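Local coordinates for protein putative arylalkylamine N-Acetyltransferase 7 (Aedes aegypti, PDB 4FD7) that probably transfers an acetyl group from acetyl-CoA to the amine of an arylalkylamine, as a GNAT-family enzyme whose arylalkylamine N-acetyltransferase role is putative, at residues V200-G211 / I225-L235. Numbering follows the deposited sequence.
Sequences VGFQEDFTITYG and IEENFCKYMSL
Tyr232 O takes two backbone bonds, from Asp205 N (2.7 Å) and Phe206 N (3.1 Å), which makes this antiparallel pairing of strands 203-209 and 229-235 a worked example of the classic beta bulge. The pair is part of the C-terminal three-stranded sheet of the GNAT fold, with strand 229-236 in the middle and strand 183-188 beyond it. The extra residue, Asp205, turns its side chain toward the partner strand, where OD2 lies at the edge of the Tyr232 ring and OD1 comes so close to Ser234 OG (2.4 Å) that the geometry of this hydrogen bond is doubtful. Arg141 forms a salt bridge with the same OD1, which would probably favour a charged carboxylate.

Past the bulge, Lys231 can be followed outward: CB lies near Phe206 O, CG packs 3.3 Å from Thr207 OG1, and CD and CE run past Glu204 OE2. With the chain extended beyond CG, NZ arrives 2.7 Å from that oxygen in a salt bridge, meeting it from 37° out of the carboxylate plane. Thr207 OG1, set against CG and the Phe229 ring, is buried with no polar partner in the model.

At both ends an aliphatic carbon lies over the face of a ring in a CH-pi contact. Ile225 CD1 sits over Tyr210, displaced toward the rim, while Tyr210 OH is hydrogen-bonded to Thr189 O. At the other end Leu235 CB stands 3.5 Å above the centre of the Phe202 ring.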
loop_
_atom_site.group_PDB
_atom_site.type_symbol
_atom_site.label_atom_id
_atom_site.label_comp_id
_atom_site.label_asym_id
_atom_site.label_seq_id
_atom_site.Cartn_x
_atom_site.Cartn_y
_atom_site.Cartn_z
ATOM N N VAL A 200 -7.868 -4.663 10.786
ATOM C CA VAL A 200 -8.252 -5.702 9.814
ATOM C C VAL A 200 -7.849 -7.127 10.244
ATOM O O VAL A 200 -8.408 -8.125 9.779
ATOM C CB VAL A 200 -7.699 -5.353 8.414
ATOM C CG1 VAL A 200 -7.833 -6.517 7.429
ATOM C CG2 VAL A 200 -8.430 -4.131 7.877
ATOM N N GLY A 201 -6.889 -7.223 11.152
ATOM C CA GLY A 201 -6.400 -8.516 11.580
ATOM C C GLY A 201 -5.010 -8.892 11.103
ATOM O O GLY A 201 -4.633 -10.057 11.200
ATOM N N PHE A 202 -4.247 -7.926 10.583
ATOM C CA PHE A 202 -2.835 -8.165 10.281
ATOM C C PHE A 202 -2.063 -8.360 11.585
ATOM O O PHE A 202 -2.372 -7.720 12.595
ATOM C CB PHE A 202 -2.206 -6.979 9.537
ATOM C CG PHE A 202 -2.518 -6.924 8.069
ATOM C CD1 PHE A 202 -3.732 -6.409 7.620
ATOM C CD2 PHE A 202 -1.580 -7.335 7.131
ATOM C CE1 PHE A 202 -4.015 -6.328 6.256
ATOM C CE2 PHE A 202 -1.864 -7.270 5.755
ATOM C CZ PHE A 202 -3.080 -6.757 5.320
ATOM N N GLN A 203 -1.051 -9.224 11.550
ATOM C CA GLN A 203 -0.172 -9.448 12.691
ATOM C C GLN A 203 1.214 -8.874 12.418
ATOM O O GLN A 203 1.675 -8.863 11.278
ATOM C CB GLN A 203 -0.013 -10.944 12.960
ATOM C CG GLN A 203 0.679 -11.682 11.820
ATOM C CD GLN A 203 1.487 -12.876 12.279
ATOM O OE1 GLN A 203 2.715 -12.887 12.154
ATOM N NE2 GLN A 203 0.806 -13.899 12.790
ATOM N N GLU A 204 1.897 -8.436 13.468
ATOM C CA GLU A 204 3.240 -7.884 13.320
ATOM C C GLU A 204 4.262 -8.990 13.070
ATOM O O GLU A 204 4.392 -9.905 13.896
ATOM C CB GLU A 204 3.620 -7.079 14.571
ATOM C CG GLU A 204 2.607 -5.984 14.882
ATOM C CD GLU A 204 3.106 -4.938 15.868
ATOM O OE1 GLU A 204 4.262 -5.055 16.348
ATOM O OE2 GLU A 204 2.325 -3.990 16.143
ATOM N N ASP A 205 4.966 -8.917 11.936
ATOM C CA ASP A 205 6.012 -9.887 11.606
ATOM C C ASP A 205 7.327 -9.356 12.126
ATOM O O ASP A 205 8.127 -10.073 12.749
ATOM C CB ASP A 205 6.189 -10.047 10.097
ATOM C CG ASP A 205 4.892 -10.239 9.354
ATOM O OD1 ASP A 205 4.258 -11.302 9.512
ATOM O OD2 ASP A 205 4.541 -9.331 8.564
ATOM N N PHE A 206 7.568 -8.087 11.828
ATOM C CA PHE A 206 8.859 -7.521 12.185
ATOM C C PHE A 206 8.671 -6.052 12.434
ATOM O O PHE A 206 7.910 -5.398 11.727
ATOM C CB PHE A 206 9.869 -7.745 11.057
ATOM C CG PHE A 206 11.262 -7.268 11.378
ATOM C CD1 PHE A 206 12.078 -7.995 12.219
ATOM C CD2 PHE A 206 11.749 -6.086 10.843
ATOM C CE1 PHE A 206 13.369 -7.556 12.518
ATOM C CE2 PHE A 206 13.032 -5.648 11.136
ATOM C CZ PHE A 206 13.843 -6.388 11.977
ATOM N N THR A 207 9.348 -5.530 13.449
ATOM C CA THR A 207 9.211 -4.119 13.731
ATOM C C THR A 207 10.566 -3.516 14.059
ATOM O O THR A 207 11.418 -4.168 14.688
ATOM C CB THR A 207 8.146 -3.852 14.831
ATOM O OG1 THR A 207 8.008 -2.440 15.022
ATOM C CG2 THR A 207 8.530 -4.506 16.141
ATOM N N ILE A 208 10.776 -2.281 13.607
ATOM C CA ILE A 208 12.081 -1.651 13.794
ATOM C C ILE A 208 11.947 -0.137 13.610
ATOM O O ILE A 208 11.236 0.299 12.722
ATOM C CB ILE A 208 13.138 -2.256 12.818
ATOM C CG1 ILE A 208 14.543 -1.725 13.146
ATOM C CG2 ILE A 208 12.760 -2.016 11.341
ATOM C CD1 ILE A 208 15.643 -2.188 12.182
ATOM N N THR A 209 12.592 0.669 14.451
ATOM C CA THR A 209 12.439 2.117 14.308
ATOM C C THR A 209 13.275 2.629 13.144
ATOM O O THR A 209 14.203 1.961 12.694
ATOM C CB THR A 209 12.838 2.906 15.579
ATOM O OG1 THR A 209 14.214 2.656 15.898
ATOM C CG2 THR A 209 11.964 2.514 16.760
ATOM N N TYR A 210 12.931 3.809 12.644
ATOM C CA TYR A 210 13.762 4.453 11.637
ATOM C C TYR A 210 15.153 4.809 12.194
ATOM O O TYR A 210 16.160 4.727 11.475
ATOM C CB TYR A 210 13.025 5.638 11.018
ATOM C CG TYR A 210 11.790 5.170 10.265
ATOM C CD1 TYR A 210 11.902 4.533 9.036
ATOM C CD2 TYR A 210 10.519 5.316 10.810
ATOM C CE1 TYR A 210 10.772 4.078 8.352
ATOM C CE2 TYR A 210 9.398 4.872 10.142
ATOM C CZ TYR A 210 9.529 4.258 8.912
ATOM O OH TYR A 210 8.407 3.811 8.254
ATOM N N GLY A 211 15.215 5.164 13.478
ATOM C CA GLY A 211 16.503 5.330 14.139
ATOM C C GLY A 211 17.383 4.090 14.033
ATOM O O GLY A 211 18.581 4.153 13.672
ATOM N N ILE A 225 11.461 11.357 12.171
ATOM C CA ILE A 225 10.613 10.209 12.509
ATOM C C ILE A 225 11.456 9.063 13.059
ATOM O O ILE A 225 11.071 7.898 12.981
ATOM C CB ILE A 225 9.781 9.721 11.293
ATOM C CG1 ILE A 225 10.693 9.187 10.186
ATOM C CG2 ILE A 225 8.881 10.839 10.781
ATOM C CD1 ILE A 225 9.958 8.415 9.091
ATOM N N GLU A 226 12.612 9.403 13.621
ATOM C CA GLU A 226 13.571 8.400 14.065
ATOM C C GLU A 226 13.026 7.441 15.143
ATOM O O GLU A 226 13.424 6.274 15.206
ATOM C CB GLU A 226 14.861 9.077 14.547
ATOM C CG GLU A 226 15.581 9.898 13.482
ATOM C CD GLU A 226 15.204 11.369 13.497
ATOM O OE1 GLU A 226 14.194 11.735 14.155
ATOM O OE2 GLU A 226 15.926 12.165 12.841
ATOM N N GLU A 227 12.121 7.921 15.990
ATOM C CA GLU A 227 11.551 7.045 17.017
ATOM C C GLU A 227 10.283 6.293 16.575
ATOM O O GLU A 227 9.786 5.429 17.306
ATOM C CB GLU A 227 11.279 7.824 18.310
ATOM C CG GLU A 227 10.188 8.857 18.187
ATOM C CD GLU A 227 10.122 9.796 19.392
ATOM O OE1 GLU A 227 11.127 9.919 20.127
ATOM O OE2 GLU A 227 9.057 10.415 19.594
ATOM N N ASN A 228 9.756 6.611 15.398
ATOM C CA ASN A 228 8.583 5.890 14.901
ATOM C C ASN A 228 8.956 4.481 14.458
ATOM O O ASN A 228 10.099 4.218 14.077
ATOM C CB ASN A 228 7.916 6.643 13.739
ATOM C CG ASN A 228 7.201 7.907 14.186
ATOM O OD1 ASN A 228 7.686 9.018 13.974
ATOM N ND2 ASN A 228 6.039 7.742 14.811
ATOM N N PHE A 229 7.991 3.570 14.496
ATOM C CA PHE A 229 8.238 2.202 14.056
ATOM C C PHE A 229 7.863 1.966 12.590
ATOM O O PHE A 229 6.918 2.563 12.067
ATOM C CB PHE A 229 7.506 1.212 14.972
ATOM C CG PHE A 229 8.222 0.947 16.265
ATOM C CD1 PHE A 229 8.027 1.761 17.362
ATOM C CD2 PHE A 229 9.112 -0.111 16.372
ATOM C CE1 PHE A 229 8.703 1.516 18.544
ATOM C CE2 PHE A 229 9.784 -0.362 17.555
ATOM C CZ PHE A 229 9.572 0.452 18.645
ATOM N N CYS A 230 8.644 1.112 11.934
ATOM C CA CYS A 230 8.376 0.609 10.597
ATOM C C CYS A 230 8.031 -0.855 10.819
ATOM O O CYS A 230 8.834 -1.599 11.406
ATOM C CB CYS A 230 9.640 0.728 9.747
ATOM S SG CYS A 230 9.483 0.244 8.020
ATOM N N LYS A 231 6.830 -1.266 10.417
ATOM C CA LYS A 231 6.400 -2.627 10.739
ATOM C C LYS A 231 5.995 -3.436 9.517
ATOM O O LYS A 231 5.119 -3.019 8.774
ATOM C CB LYS A 231 5.223 -2.596 11.717
ATOM C CG LYS A 231 5.497 -1.894 13.031
ATOM C CD LYS A 231 4.357 -2.113 14.016
ATOM C CE LYS A 231 4.515 -1.258 15.264
ATOM N NZ LYS A 231 3.409 -1.488 16.244
ATOM N N TYR A 232 6.547 -4.640 9.381
ATOM C CA TYR A 232 6.083 -5.565 8.358
ATOM C C TYR A 232 4.982 -6.391 9.028
ATOM O O TYR A 232 5.194 -6.976 10.090
ATOM C CB TYR A 232 7.208 -6.454 7.837
ATOM C CG TYR A 232 7.136 -6.677 6.343
ATOM C CD1 TYR A 232 7.750 -5.798 5.461
ATOM C CD2 TYR A 232 6.440 -7.755 5.815
ATOM C CE1 TYR A 232 7.682 -5.994 4.097
ATOM C CE2 TYR A 232 6.367 -7.959 4.449
ATOM C CZ TYR A 232 6.990 -7.075 3.597
ATOM O OH TYR A 232 6.920 -7.272 2.236
ATOM N N MET A 233 3.805 -6.415 8.415
ATOM C CA MET A 233 2.623 -7.063 8.991
ATOM C C MET A 233 1.957 -7.991 7.967
ATOM O O MET A 233 1.967 -7.714 6.746
ATOM C CB MET A 233 1.635 -6.027 9.537
ATOM C CG MET A 233 2.262 -5.014 10.496
ATOM S SD MET A 233 1.061 -3.744 10.955
ATOM C CE MET A 233 -0.042 -4.711 11.987
ATOM N N SER A 234 1.392 -9.092 8.461
ATOM C CA SER A 234 0.815 -10.116 7.578
ATOM C C SER A 234 -0.600 -10.570 7.950
ATOM O O SER A 234 -0.985 -10.581 9.115
ATOM C CB SER A 234 1.763 -11.328 7.454
ATOM O OG SER A 234 2.075 -11.901 8.709
ATOM N N LEU A 235 -1.364 -10.967 6.939
ATOM C CA LEU A 235 -2.754 -11.373 7.123
ATOM C C LEU A 235 -3.046 -12.624 6.319
ATOM O O LEU A 235 -2.972 -12.603 5.088
ATOM C CB LEU A 235 -3.686 -10.251 6.663
ATOM C CG LEU A 235 -5.196 -10.492 6.717
ATOM C CD1 LEU A 235 -5.682 -10.548 8.163
ATOM C CD2 LEU A 235 -5.914 -9.402 5.928
HETATM O O HOH W 1 15.316 4.869 17.329
#